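Local coordinates for proline dehydrogenase (Bradyrhizobium japonicum USDA 110, PDB 3HAZ), which is thought to oxidise L-proline to L-glutamate in two steps, joining an FAD-dependent proline dehydrogenase and an NAD-dependent aldehyde dehydrogenase in one chain, at residues Ser29-Pro33 and Pro34-Arg38; Ala346-Asp349 and Thr350-Arg354; Phe875-Glu879 and Ala880-Thr884. One frame throughout, in Å; residues are numbered along the deposited sequence.

Contact 1. Residues Ser29-Pro33 and Pro34-Arg38; sequences SHLSP and PQEAR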
ATOM      1  N   SER A  29       4.511 -41.916  -3.423  1.00 40.07           N
ATOM      2  CA  SER A  29       4.338 -41.886  -1.972  1.00 38.76           C
ATOM      3  C   SER A  29       2.941 -42.331  -1.560  1.00 36.57           C
ATOM      4  O   SER A  29       2.692 -42.587  -0.384  1.00 30.54           O
ATOM      5  CB  SER A  29       4.600 -40.483  -1.416  1.00 36.41           C
ATOM      6  OG  SER A  29       3.507 -39.618  -1.689  1.00 34.21           O
ATOM      7  N   HIS A  30       2.037 -42.416  -2.530  1.00 42.96           N
ATOM      8  CA  HIS A  30       0.638 -42.724  -2.246  1.00 45.07           C
ATOM      9  C   HIS A  30       0.484 -44.025  -1.470  1.00 41.07           C
ATOM     10  O   HIS A  30       1.166 -45.011  -1.743  1.00 44.22           O
ATOM     11  CB  HIS A  30      -0.188 -42.772  -3.534  1.00 52.59           C
ATOM     12  CG  HIS A  30      -1.585 -43.282  -3.342  1.00 59.63           C
ATOM     13  ND1 HIS A  30      -2.618 -42.483  -2.897  1.00 56.26           N
ATOM     14  CD2 HIS A  30      -2.120 -44.511  -3.542  1.00 59.77           C
ATOM     15  CE1 HIS A  30      -3.727 -43.196  -2.830  1.00 57.22           C
ATOM     16  NE2 HIS A  30      -3.453 -44.431  -3.215  1.00 60.98           N
ATOM     17  N   LEU A  31      -0.409 -44.006  -0.489  1.00 44.99           N
ATOM     18  CA  LEU A  31      -0.758 -45.210   0.254  1.00 44.69           C
ATOM     19  C   LEU A  31      -2.276 -45.375   0.339  1.00 50.33           C
ATOM     20  O   LEU A  31      -3.026 -44.396   0.325  1.00 46.70           O
ATOM     21  CB  LEU A  31      -0.145 -45.179   1.654  1.00 38.41           C
ATOM     22  CG  LEU A  31       1.381 -45.288   1.710  1.00 40.36           C
ATOM     23  CD1 LEU A  31       1.871 -45.013   3.118  1.00 42.14           C
ATOM     24  CD2 LEU A  31       1.872 -46.663   1.217  1.00 31.47           C
ATOM     25  N   SER A  32      -2.721 -46.624   0.423  1.00 52.71           N
ATOM     26  CA  SER A  32      -4.142 -46.916   0.532  1.00 52.22           C
ATOM     27  C   SER A  32      -4.680 -46.444   1.877  1.00 50.78           C
ATOM     28  O   SER A  32      -3.918 -46.252   2.821  1.00 51.17           O
ATOM     29  CB  SER A  32      -4.390 -48.413   0.352  1.00 49.08           C
ATOM     30  OG  SER A  32      -3.598 -49.171   1.248  1.00 48.02           O
ATOM     31  N   PRO A  33      -6.000 -46.238   1.962  1.00 51.78           N
ATOM     32  CA  PRO A  33      -6.612 -45.805   3.223  1.00 45.63           C
ATOM     33  C   PRO A  33      -6.280 -46.704   4.415  1.00 40.03           C
ATOM     34  O   PRO A  33      -6.067 -46.183   5.505  1.00 37.00           O
ATOM     35  CB  PRO A  33      -8.108 -45.836   2.906  1.00 51.01           C
ATOM     36  CG  PRO A  33      -8.170 -45.542   1.438  1.00 46.42           C
ATOM     37  CD  PRO A  33      -6.970 -46.240   0.849  1.00 50.45           C
ATOM     38  N   PRO A  34      -6.248 -48.032   4.222  1.00 37.99           N
ATOM     39  CA  PRO A  34      -5.918 -48.890   5.366  1.00 42.83           C
ATOM     40  C   PRO A  34      -4.448 -48.785   5.758  1.00 45.27           C
ATOM     41  O   PRO A  34      -4.121 -48.960   6.931  1.00 34.15           O
ATOM     42  CB  PRO A  34      -6.218 -50.303   4.849  1.00 39.97           C
ATOM     43  CG  PRO A  34      -7.139 -50.097   3.677  1.00 45.35           C
ATOM     44  CD  PRO A  34      -6.692 -48.816   3.058  1.00 37.80           C
ATOM     45  N   GLN A  35      -3.575 -48.520   4.789  1.00 47.39           N
ATOM     46  CA  GLN A  35      -2.156 -48.346   5.076  1.00 42.55           C
ATOM     47  C   GLN A  35      -1.952 -47.093   5.911  1.00 36.06           C
ATOM     48  O   GLN A  35      -1.242 -47.112   6.917  1.00 36.14           O
ATOM     49  CB  GLN A  35      -1.352 -48.239   3.781  1.00 42.00           C
ATOM     50  CG  GLN A  35      -1.077 -49.567   3.097  1.00 46.21           C
ATOM     51  CD  GLN A  35      -0.339 -49.391   1.785  1.00 49.10           C
ATOM     52  OE1 GLN A  35      -0.775 -48.638   0.911  1.00 50.84           O
ATOM     53  NE2 GLN A  35       0.787 -50.082   1.640  1.00 49.76           N
ATOM     54  N   GLU A  36      -2.583 -46.007   5.476  1.00 35.84           N
ATOM     55  CA  GLU A  36      -2.519 -44.724   6.169  1.00 39.30           C
ATOM     56  C   GLU A  36      -3.141 -44.794   7.561  1.00 40.02           C
ATOM     57  O   GLU A  36      -2.689 -44.117   8.489  1.00 33.42           O
ATOM     58  CB  GLU A  36      -3.214 -43.639   5.339  1.00 36.33           C
ATOM     59  CG  GLU A  36      -2.475 -43.268   4.061  1.00 47.01           C
ATOM     60  CD  GLU A  36      -1.087 -42.710   4.329  1.00 54.51           C
ATOM     61  OE1 GLU A  36      -0.864 -42.174   5.435  1.00 57.01           O
ATOM     62  OE2 GLU A  36      -0.219 -42.803   3.436  1.00 54.94           O
ATOM     63  N   ALA A  37      -4.180 -45.614   7.696  1.00 38.99           N
ATOM     64  CA  ALA A  37      -4.865 -45.785   8.968  1.00 37.77           C
ATOM     65  C   ALA A  37      -3.966 -46.460  10.003  1.00 38.72           C
ATOM     66  O   ALA A  37      -3.929 -46.045  11.161  1.00 37.93           O
ATOM     67  CB  ALA A  37      -6.159 -46.574   8.780  1.00 36.28           C
ATOM     68  N   ARG A  38      -3.246 -47.501   9.589  1.00 35.38           N
ATOM     69  CA  ARG A  38      -2.294 -48.155  10.483  1.00 32.35           C
ATOM     70  C   ARG A  38      -1.188 -47.177  10.880  1.00 27.89           C
ATOM     71  O   ARG A  38      -0.791 -47.101  12.040  1.00 32.88           O
ATOM     72  CB  ARG A  38      -1.697 -49.412   9.834  1.00 32.64           C
ATOM     73  CG  ARG A  38      -2.700 -50.579   9.698  1.00 39.36           C
ATOM     74  CD  ARG A  38      -2.019 -51.876   9.254  1.00 37.40           C
ATOM     75  NE  ARG A  38      -1.603 -51.826   7.854  1.00 37.64           N
ATOM     76  CZ  ARG A  38      -2.389 -52.150   6.831  1.00 48.98           C
ATOM     77  NH1 ARG A  38      -3.634 -52.551   7.053  1.00 50.98           N
ATOM     78  NH2 ARG A  38      -1.932 -52.074   5.587  1.00 48.45           N
TER
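Gln35 reaches back to Ser32 because its CG stands opposite its own carbonyl carbon (chi1 -79°) and the chain then runs straight on, while the OG of Ser32 sits between its backbone N and carbonyl carbon (chi1 54°), facing the amide that arrives. Two donors of Ser32 grip the one oxygen. The backbone N of Ser32 meets Gln35 OE1 at 2.8 Å, nearly straight at 163°, in the carbonyl plane and on a lone pair; Ser32 OG donates a hydrogen bond to Gln35 OE1 at 2.9 Å from above that plane. The side chain of Leu31 crosses that of Gln35 at about a right angle, with Leu31 CD2 3.3 Å from Gln35 OE1. On its other flank the carboxylate of Glu36, folded back by a bend at chi2, rests OE2 3.0 Å from Leu31 CB, while Glu36 OE1 is in a salt bridge with Arg486. Ser32 is the N-cap of helix 33-50, whose first backbone bonds run from Glu36 N to Ser32 O (3.0 Å) and from Ala37 N to Pro33 O (2.9 Å). A leucine in place of Gln35 would probably leave the N-H and hydroxyl of Ser32 without this acceptor and the hydroxyl freer to turn. The chemistry is that of one half of a capping box: a side chain in the first turn satisfies the backbone N-H of the N-cap residue, at the point where the loop ends and the helix begins.

Contact 2. Residues Ala346-Asp349 and Thr350-Arg354; sequences AYWD and TEIKR. With FAD (flavin-adenine dinucleotide), chain C.
The indole of Trp348 lies between Ile352 and the adenine of FAD. On one face Ile352 CG1 makes a CH-pi contact, 3.6 Å from the centroid of the six-membered ring and only 7° off its normal; on the opposite face FAD C6A lies 3.3 Å above the Trp348 plane, offset toward the rim. Asp349 OD2 sits in plane at the indole edge. With CG anti to the backbone N (chi1 -174°), Trp348 swings its ring back beside the first helical turn, where the Ile352 side chain, one turn on, can support it. Its NE1 is held by the carbonyl of Phe366, which limits rotation of the ring. Tyr347, the N-cap, brings its ring edge to the other end of the cofactor, CE1 being 3.5 Å from FAD O2. That flavin oxygen also takes a hydrogen bond from Ala346 N (2.8 Å, 161°), a bond likely to draw electron density toward the pyrimidine side of the flavin. Lys353 NZ is hydrogen-bonded to the carbonyl O of Gly640 of the second subunit. Helix 348-357 follows barrel strand 338-343, and meeting both adenine and flavin at the helix start in this way belongs to the FAD pocket of the proline dehydrogenase TIM barrel.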
ATOM      1  N   ALA A 346      22.969 -34.527   8.922  1.00 18.26           N
ATOM      2  CA  ALA A 346      23.345 -33.662  10.043  1.00 19.38           C
ATOM      3  C   ALA A 346      23.992 -32.321   9.682  1.00 17.70           C
ATOM      4  O   ALA A 346      24.339 -31.553  10.578  1.00 20.00           O
ATOM      5  CB  ALA A 346      24.251 -34.419  11.005  1.00 17.18           C
ATOM      6  N   TYR A 347      24.164 -32.041   8.393  1.00 14.75           N
ATOM      7  CA  TYR A 347      24.957 -30.882   7.974  1.00 15.82           C
ATOM      8  C   TYR A 347      24.195 -29.919   7.062  1.00 16.84           C
ATOM      9  O   TYR A 347      24.810 -29.207   6.264  1.00 17.75           O
ATOM     10  CB  TYR A 347      26.234 -31.342   7.240  1.00 22.64           C
ATOM     11  CG  TYR A 347      27.079 -32.353   7.999  1.00 19.42           C
ATOM     12  CD1 TYR A 347      26.771 -33.711   7.971  1.00 18.65           C
ATOM     13  CD2 TYR A 347      28.196 -31.947   8.732  1.00 21.12           C
ATOM     14  CE1 TYR A 347      27.545 -34.642   8.659  1.00 17.66           C
ATOM     15  CE2 TYR A 347      28.976 -32.867   9.422  1.00 21.99           C
ATOM     16  CZ  TYR A 347      28.645 -34.209   9.379  1.00 22.24           C
ATOM     17  OH  TYR A 347      29.408 -35.116  10.067  1.00 24.65           O
ATOM     18  N   TRP A 348      22.871 -29.879   7.181  1.00 14.29           N
ATOM     19  CA  TRP A 348      22.053 -29.124   6.222  1.00 16.31           C
ATOM     20  C   TRP A 348      22.472 -27.661   6.098  1.00 16.14           C
ATOM     21  O   TRP A 348      22.737 -27.176   4.999  1.00 18.79           O
ATOM     22  CB  TRP A 348      20.562 -29.234   6.555  1.00 11.96           C
ATOM     23  CG  TRP A 348      19.655 -28.600   5.524  1.00 21.25           C
ATOM     24  CD1 TRP A 348      19.162 -29.185   4.393  1.00 20.42           C
ATOM     25  CD2 TRP A 348      19.126 -27.268   5.549  1.00 17.19           C
ATOM     26  NE1 TRP A 348      18.373 -28.295   3.702  1.00 19.19           N
ATOM     27  CE2 TRP A 348      18.333 -27.110   4.392  1.00 19.86           C
ATOM     28  CE3 TRP A 348      19.257 -26.187   6.431  1.00 20.92           C
ATOM     29  CZ2 TRP A 348      17.666 -25.917   4.096  1.00 15.01           C
ATOM     30  CZ3 TRP A 348      18.592 -25.007   6.141  1.00 22.05           C
ATOM     31  CH2 TRP A 348      17.804 -24.881   4.981  1.00 18.58           C
ATOM     32  N   ASP A 349      22.538 -26.960   7.223  1.00 21.49           N
ATOM     33  CA  ASP A 349      22.900 -25.545   7.201  1.00 22.44           C
ATOM     34  C   ASP A 349      24.270 -25.331   6.565  1.00 19.63           C
ATOM     35  O   ASP A 349      24.493 -24.357   5.853  1.00 16.87           O
ATOM     36  CB  ASP A 349      22.854 -24.958   8.610  1.00 26.22           C
ATOM     37  CG  ASP A 349      21.430 -24.727   9.093  1.00 36.25           C
ATOM     38  OD1 ASP A 349      20.797 -23.752   8.642  1.00 41.66           O
ATOM     39  OD2 ASP A 349      20.946 -25.519   9.920  1.00 37.08           O
ATOM     40  N   THR A 350      25.179 -26.263   6.805  1.00 18.27           N
ATOM     41  CA  THR A 350      26.508 -26.180   6.221  1.00 18.56           C
ATOM     42  C   THR A 350      26.449 -26.312   4.705  1.00 17.84           C
ATOM     43  O   THR A 350      27.114 -25.567   3.988  1.00 18.96           O
ATOM     44  CB  THR A 350      27.451 -27.230   6.835  1.00 19.31           C
ATOM     45  OG1 THR A 350      27.658 -26.904   8.213  1.00 20.18           O
ATOM     46  CG2 THR A 350      28.792 -27.250   6.117  1.00 22.19           C
ATOM     47  N   GLU A 351      25.641 -27.247   4.210  1.00 13.77           N
ATOM     48  CA  GLU A 351      25.542 -27.433   2.767  1.00 18.60           C
ATOM     49  C   GLU A 351      24.973 -26.196   2.078  1.00 14.61           C
ATOM     50  O   GLU A 351      25.407 -25.833   0.990  1.00 14.83           O
ATOM     51  CB  GLU A 351      24.702 -28.667   2.426  1.00 20.53           C
ATOM     52  CG  GLU A 351      25.208 -29.967   3.044  1.00 18.29           C
ATOM     53  CD  GLU A 351      26.622 -30.331   2.624  1.00 23.90           C
ATOM     54  OE1 GLU A 351      27.154 -31.330   3.156  1.00 21.35           O
ATOM     55  OE2 GLU A 351      27.203 -29.627   1.768  1.00 23.76           O
ATOM     56  N   ILE A 352      24.002 -25.543   2.715  1.00 15.47           N
ATOM     57  CA  ILE A 352      23.411 -24.346   2.130  1.00 16.16           C
ATOM     58  C   ILE A 352      24.473 -23.253   2.043  1.00 20.90           C
ATOM     59  O   ILE A 352      24.668 -22.647   0.996  1.00 19.78           O
ATOM     60  CB  ILE A 352      22.197 -23.827   2.949  1.00 21.15           C
ATOM     61  CG1 ILE A 352      21.106 -24.898   3.038  1.00 24.03           C
ATOM     62  CG2 ILE A 352      21.635 -22.531   2.336  1.00 19.20           C
ATOM     63  CD1 ILE A 352      20.712 -25.491   1.705  1.00 17.20           C
ATOM     64  N   LYS A 353      25.161 -23.013   3.154  1.00 18.86           N
ATOM     65  CA  LYS A 353      26.146 -21.943   3.213  1.00 19.86           C
ATOM     66  C   LYS A 353      27.249 -22.186   2.194  1.00 23.01           C
ATOM     67  O   LYS A 353      27.612 -21.288   1.433  1.00 18.79           O
ATOM     68  CB  LYS A 353      26.735 -21.815   4.626  1.00 17.31           C
ATOM     69  CG  LYS A 353      27.699 -20.631   4.798  1.00 20.55           C
ATOM     70  CD  LYS A 353      28.041 -20.413   6.263  1.00 25.36           C
ATOM     71  CE  LYS A 353      28.984 -19.226   6.445  1.00 22.01           C
ATOM     72  NZ  LYS A 353      29.401 -19.079   7.875  1.00 14.73           N
ATOM     73  N   ARG A 354      27.767 -23.412   2.167  1.00 14.38           N
ATOM     74  CA  ARG A 354      28.869 -23.734   1.271  1.00 20.16           C
ATOM     75  C   ARG A 354      28.513 -23.511  -0.195  1.00 20.09           C
ATOM     76  O   ARG A 354      29.301 -22.954  -0.957  1.00 30.50           O
ATOM     77  CB  ARG A 354      29.325 -25.180   1.471  1.00 19.65           C
ATOM     78  CG  ARG A 354      30.190 -25.395   2.697  1.00 20.05           C
ATOM     79  CD  ARG A 354      30.493 -26.869   2.859  1.00 22.45           C
ATOM     80  NE  ARG A 354      31.466 -27.123   3.915  1.00 23.95           N
ATOM     81  CZ  ARG A 354      32.190 -28.231   3.994  1.00 26.99           C
ATOM     82  NH1 ARG A 354      33.063 -28.388   4.982  1.00 31.38           N
ATOM     83  NH2 ARG A 354      32.041 -29.181   3.077  1.00 17.56           N
TER
HETATM   84  PA  FAD C2001      13.397 -34.856  11.881  1.00 18.91           P
HETATM   85  O1A FAD C2001      12.938 -33.635  12.865  1.00 21.34           O
HETATM   86  O2A FAD C2001      12.260 -35.585  11.320  1.00 25.24           O
HETATM   87  O5B FAD C2001      14.258 -34.234  10.650  1.00 22.31           O
HETATM   88  C5B FAD C2001      15.330 -33.391  10.960  1.00 24.04           C
HETATM   89  C4B FAD C2001      16.184 -33.159   9.707  1.00 20.13           C
HETATM   90  O4B FAD C2001      15.501 -32.945   8.355  1.00 18.48           O
HETATM   91  C3B FAD C2001      17.513 -32.704   9.647  1.00 19.76           C
HETATM   92  O3B FAD C2001      18.463 -33.259  10.541  1.00 17.71           O
HETATM   93  C2B FAD C2001      17.797 -32.594   8.170  1.00 19.79           C
HETATM   94  O2B FAD C2001      18.565 -33.628   7.583  1.00 18.92           O
HETATM   95  C1B FAD C2001      16.477 -32.336   7.536  1.00 19.68           C
HETATM   96  N9A FAD C2001      16.072 -30.956   7.339  1.00 23.84           N
HETATM   97  C8A FAD C2001      15.811 -29.986   8.302  1.00 22.43           C
HETATM   98  N7A FAD C2001      15.413 -28.850   7.650  1.00 17.56           N
HETATM   99  C5A FAD C2001      15.424 -29.128   6.264  1.00 18.78           C
HETATM  100  C6A FAD C2001      15.093 -28.290   5.059  1.00 19.68           C
HETATM  101  N6A FAD C2001      14.667 -26.904   5.212  1.00 21.45           N
HETATM  102  N1A FAD C2001      15.178 -28.803   3.850  1.00 22.84           N
HETATM  103  C2A FAD C2001      15.575 -30.143   3.673  1.00 18.24           C
HETATM  104  N3A FAD C2001      15.896 -30.946   4.830  1.00 24.31           N
HETATM  105  C4A FAD C2001      15.805 -30.410   6.090  1.00 20.28           C
HETATM  106  N1  FAD C2001      23.606 -37.722   9.768  1.00 17.50           N
HETATM  107  C2  FAD C2001      24.645 -37.597   8.878  1.00 14.53           C
HETATM  108  O2  FAD C2001      24.676 -36.525   8.013  1.00 20.11           O
HETATM  109  N3  FAD C2001      25.714 -38.557   8.889  1.00 23.87           N
HETATM  110  C4  FAD C2001      25.699 -39.594   9.778  1.00 19.21           C
HETATM  111  O4  FAD C2001      26.706 -40.567   9.743  1.00 21.37           O
HETATM  112  C4X FAD C2001      24.609 -39.730  10.706  1.00 17.76           C
HETATM  113  N5  FAD C2001      24.574 -40.866  11.679  1.00 17.46           N
HETATM  114  C5X FAD C2001      23.495 -40.979  12.590  1.00 22.61           C
HETATM  115  C6  FAD C2001      23.467 -42.091  13.551  1.00 20.96           C
HETATM  116  C7  FAD C2001      22.386 -42.204  14.455  1.00 21.13           C
HETATM  117  C7M FAD C2001      22.380 -43.346  15.459  1.00 18.23           C
HETATM  118  C8  FAD C2001      21.284 -41.214  14.433  1.00 25.68           C
HETATM  119  C8M FAD C2001      20.099 -41.309  15.409  1.00 22.32           C
HETATM  120  C9  FAD C2001      21.315 -40.152  13.513  1.00 21.59           C
HETATM  121  C9A FAD C2001      22.442 -40.021  12.573  1.00 22.86           C
HETATM  122  N10 FAD C2001      22.482 -38.916  11.611  1.00 20.92           N
HETATM  123  C10 FAD C2001      23.587 -38.808  10.687  1.00 17.95           C
HETATM  124  C1' FAD C2001      21.327 -37.981  11.424  1.00 19.82           C
HETATM  125  C2' FAD C2001      21.363 -36.672  12.254  1.00 19.73           C
HETATM  126  O2' FAD C2001      22.318 -36.785  13.304  1.00 17.38           O
HETATM  127  C3' FAD C2001      19.946 -36.362  12.762  1.00 20.59           C
HETATM  128  O3' FAD C2001      19.635 -37.193  13.876  1.00 21.57           O
HETATM  129  C4' FAD C2001      18.844 -36.557  11.660  1.00 25.15           C
HETATM  130  O4' FAD C2001      19.087 -36.004  10.413  1.00 20.49           O
HETATM  131  C5' FAD C2001      17.427 -36.199  12.184  1.00 22.17           C
HETATM  132  O5' FAD C2001      16.392 -36.854  11.469  1.00 29.89           O
HETATM  133  P   FAD C2001      14.999 -37.215  12.293  1.00 19.02           P
HETATM  134  O1P FAD C2001      13.982 -38.094  11.306  1.00 29.81           O
HETATM  135  O2P FAD C2001      15.329 -37.933  13.529  1.00 17.83           O
HETATM  136  O3P FAD C2001      14.370 -35.790  12.787  1.00 26.15           O

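Contact 3. Residues Phe875-Glu879 and Ala880-Thr884; sequences FELTE and AGQLT
Gln882 turns its amide back under the bend at Thr878 and Glu879: CG lies opposite the carbonyl carbon (chi1 -63°), the chain beyond is extended, and the amide oxygen ends up facing two backbone N-H groups. Glu879 N bonds to Gln882 OE1 at 3.0 Å, in the carbonyl plane and on a lone pair. Thr878 N is 2.6 Å from Gln882 OE1, but its angle of 126° makes this a weak bond. A water joins the other end of the amide, NE2, to Thr878 OG1, and NE2 has a further weak bond to the carbonyl of Glu855. The return bond runs from Gln882 N to Glu879 O, 3.1 Å, with the donor well above the carbonyl plane. Alongside, Leu877 runs past Gln882 in the opposite direction, its CG 3.7 Å from Gln882 CB. Its chi2 of 24° is away from a staggered position, and in this conformation Leu877 CD2 reaches Leu883 CB at 3.8 Å. Leu877 also packs on His893 and Val895 of strand 891-897 and on Met852. The whole resembles half a capping box at the start of the short 3-10 turn 880-882, on the connection between two parallel neighbouring strands, 873-876 and 891-897, of the aldehyde dehydrogenase fold.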
ATOM      1  N   PHE A 875      56.721 -18.877  14.191  1.00 25.32           N
ATOM      2  CA  PHE A 875      57.586 -18.424  15.269  1.00 29.86           C
ATOM      3  C   PHE A 875      56.719 -17.912  16.401  1.00 33.13           C
ATOM      4  O   PHE A 875      55.648 -17.343  16.171  1.00 23.82           O
ATOM      5  CB  PHE A 875      58.515 -17.298  14.801  1.00 26.43           C
ATOM      6  CG  PHE A 875      59.508 -17.724  13.769  1.00 24.56           C
ATOM      7  CD1 PHE A 875      59.286 -17.458  12.427  1.00 24.32           C
ATOM      8  CD2 PHE A 875      60.665 -18.391  14.135  1.00 28.63           C
ATOM      9  CE1 PHE A 875      60.200 -17.857  11.473  1.00 32.02           C
ATOM     10  CE2 PHE A 875      61.580 -18.788  13.187  1.00 29.33           C
ATOM     11  CZ  PHE A 875      61.350 -18.518  11.855  1.00 33.72           C
ATOM     12  N   GLU A 876      57.185 -18.118  17.626  1.00 28.88           N
ATOM     13  CA  GLU A 876      56.537 -17.515  18.780  1.00 27.70           C
ATOM     14  C   GLU A 876      57.422 -16.399  19.315  1.00 27.23           C
ATOM     15  O   GLU A 876      58.613 -16.594  19.562  1.00 28.38           O
ATOM     16  CB  GLU A 876      56.248 -18.553  19.876  1.00 26.60           C
ATOM     17  CG  GLU A 876      55.759 -17.932  21.183  1.00 30.27           C
ATOM     18  CD  GLU A 876      55.225 -18.957  22.174  1.00 34.51           C
ATOM     19  OE1 GLU A 876      55.196 -20.161  21.844  1.00 31.42           O
ATOM     20  OE2 GLU A 876      54.822 -18.552  23.281  1.00 33.50           O
ATOM     21  N   LEU A 877      56.825 -15.228  19.470  1.00 29.39           N
ATOM     22  CA  LEU A 877      57.506 -14.054  19.980  1.00 30.72           C
ATOM     23  C   LEU A 877      57.271 -13.959  21.476  1.00 35.11           C
ATOM     24  O   LEU A 877      56.232 -14.391  21.975  1.00 30.67           O
ATOM     25  CB  LEU A 877      56.912 -12.803  19.327  1.00 23.35           C
ATOM     26  CG  LEU A 877      57.399 -12.285  17.971  1.00 35.52           C
ATOM     27  CD1 LEU A 877      58.032 -13.385  17.121  1.00 36.04           C
ATOM     28  CD2 LEU A 877      56.241 -11.566  17.232  1.00 22.60           C
ATOM     29  N   THR A 878      58.226 -13.363  22.182  1.00 37.59           N
ATOM     30  CA  THR A 878      58.041 -13.018  23.583  1.00 37.20           C
ATOM     31  C   THR A 878      57.021 -11.896  23.685  1.00 38.29           C
ATOM     32  O   THR A 878      56.134 -11.922  24.535  1.00 37.15           O
ATOM     33  CB  THR A 878      59.359 -12.542  24.222  1.00 44.31           C
ATOM     34  OG1 THR A 878      60.284 -13.634  24.283  1.00 46.56           O
ATOM     35  CG2 THR A 878      59.113 -12.016  25.624  1.00 38.09           C
ATOM     36  N   GLU A 879      57.154 -10.905  22.809  1.00 39.44           N
ATOM     37  CA  GLU A 879      56.187  -9.814  22.744  1.00 39.28           C
ATOM     38  C   GLU A 879      55.954  -9.356  21.301  1.00 34.34           C
ATOM     39  O   GLU A 879      56.818  -9.528  20.437  1.00 31.80           O
ATOM     40  CB  GLU A 879      56.633  -8.643  23.621  1.00 48.55           C
ATOM     41  CG  GLU A 879      58.008  -8.110  23.286  1.00 58.22           C
ATOM     42  CD  GLU A 879      58.500  -7.104  24.307  1.00 69.67           C
ATOM     43  OE1 GLU A 879      57.730  -6.767  25.233  1.00 75.50           O
ATOM     44  OE2 GLU A 879      59.657  -6.649  24.182  1.00 66.06           O
ATOM     45  N   ALA A 880      54.781  -8.777  21.053  1.00 30.11           N
ATOM     46  CA  ALA A 880      54.372  -8.399  19.705  1.00 37.39           C
ATOM     47  C   ALA A 880      55.326  -7.375  19.107  1.00 34.42           C
ATOM     48  O   ALA A 880      55.524  -7.334  17.896  1.00 29.51           O
ATOM     49  CB  ALA A 880      52.951  -7.854  19.713  1.00 32.55           C
ATOM     50  N   GLY A 881      55.915  -6.552  19.972  1.00 40.22           N
ATOM     51  CA  GLY A 881      56.857  -5.534  19.549  1.00 35.20           C
ATOM     52  C   GLY A 881      58.014  -6.075  18.725  1.00 34.35           C
ATOM     53  O   GLY A 881      58.668  -5.323  18.010  1.00 35.81           O
ATOM     54  N   GLN A 882      58.270  -7.376  18.816  1.00 31.59           N
ATOM     55  CA  GLN A 882      59.341  -7.982  18.026  1.00 32.01           C
ATOM     56  C   GLN A 882      58.994  -8.044  16.542  1.00 38.29           C
ATOM     57  O   GLN A 882      59.883  -8.163  15.702  1.00 37.07           O
ATOM     58  CB  GLN A 882      59.678  -9.387  18.527  1.00 32.89           C
ATOM     59  CG  GLN A 882      60.202  -9.446  19.942  1.00 35.58           C
ATOM     60  CD  GLN A 882      60.441 -10.871  20.396  1.00 34.39           C
ATOM     61  OE1 GLN A 882      59.669 -11.423  21.177  1.00 36.68           O
ATOM     62  NE2 GLN A 882      61.504 -11.484  19.891  1.00 41.60           N
ATOM     63  N   LEU A 883      57.704  -7.984  16.221  1.00 35.17           N
ATOM     64  CA  LEU A 883      57.273  -7.947  14.825  1.00 33.51           C
ATOM     65  C   LEU A 883      57.017  -6.504  14.411  1.00 32.29           C
ATOM     66  O   LEU A 883      56.077  -5.873  14.892  1.00 34.85           O
ATOM     67  CB  LEU A 883      56.012  -8.791  14.618  1.00 31.38           C
ATOM     68  CG  LEU A 883      55.481  -8.888  13.185  1.00 31.17           C
ATOM     69  CD1 LEU A 883      56.538  -9.495  12.281  1.00 27.43           C
ATOM     70  CD2 LEU A 883      54.182  -9.706  13.123  1.00 23.66           C
ATOM     71  N   THR A 884      57.854  -5.978  13.522  1.00 37.73           N
ATOM     72  CA  THR A 884      57.775  -4.564  13.164  1.00 41.99           C
ATOM     73  C   THR A 884      57.508  -4.291  11.686  1.00 43.18           C
ATOM     74  O   THR A 884      57.355  -3.136  11.285  1.00 41.71           O
ATOM     75  CB  THR A 884      59.056  -3.803  13.569  1.00 44.56           C
ATOM     76  OG1 THR A 884      60.204  -4.500  13.069  1.00 42.34           O
ATOM     77  CG2 THR A 884      59.149  -3.690  15.084  1.00 49.58           C
TER
HETATM   78  O   HOH W   1      61.421 -14.234  21.713  1.00 38.81           O

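The three contacts follow one another along the chain without touching. Contact 2 belongs to the proline dehydrogenase barrel and is the one that meets a cofactor, FAD. Contact 1, a helix start at the surface, has its centre about 33 Å from that of contact 2, with nearest atoms about 19 Å apart, and lies away from the annotated sites. Contact 3 is in the aldehyde dehydrogenase part, its centre about 39 Å from that of contact 2 and about 71 Å from that of contact 1, across the chain's centre. Its Leu883 side chain is about 8 Å from that of NAD-binding Glu886 and about 13 Å from NAD. Contacts 1 and 3 each have a glutamine whose oxygen accepts from the backbone N-H three residues earlier.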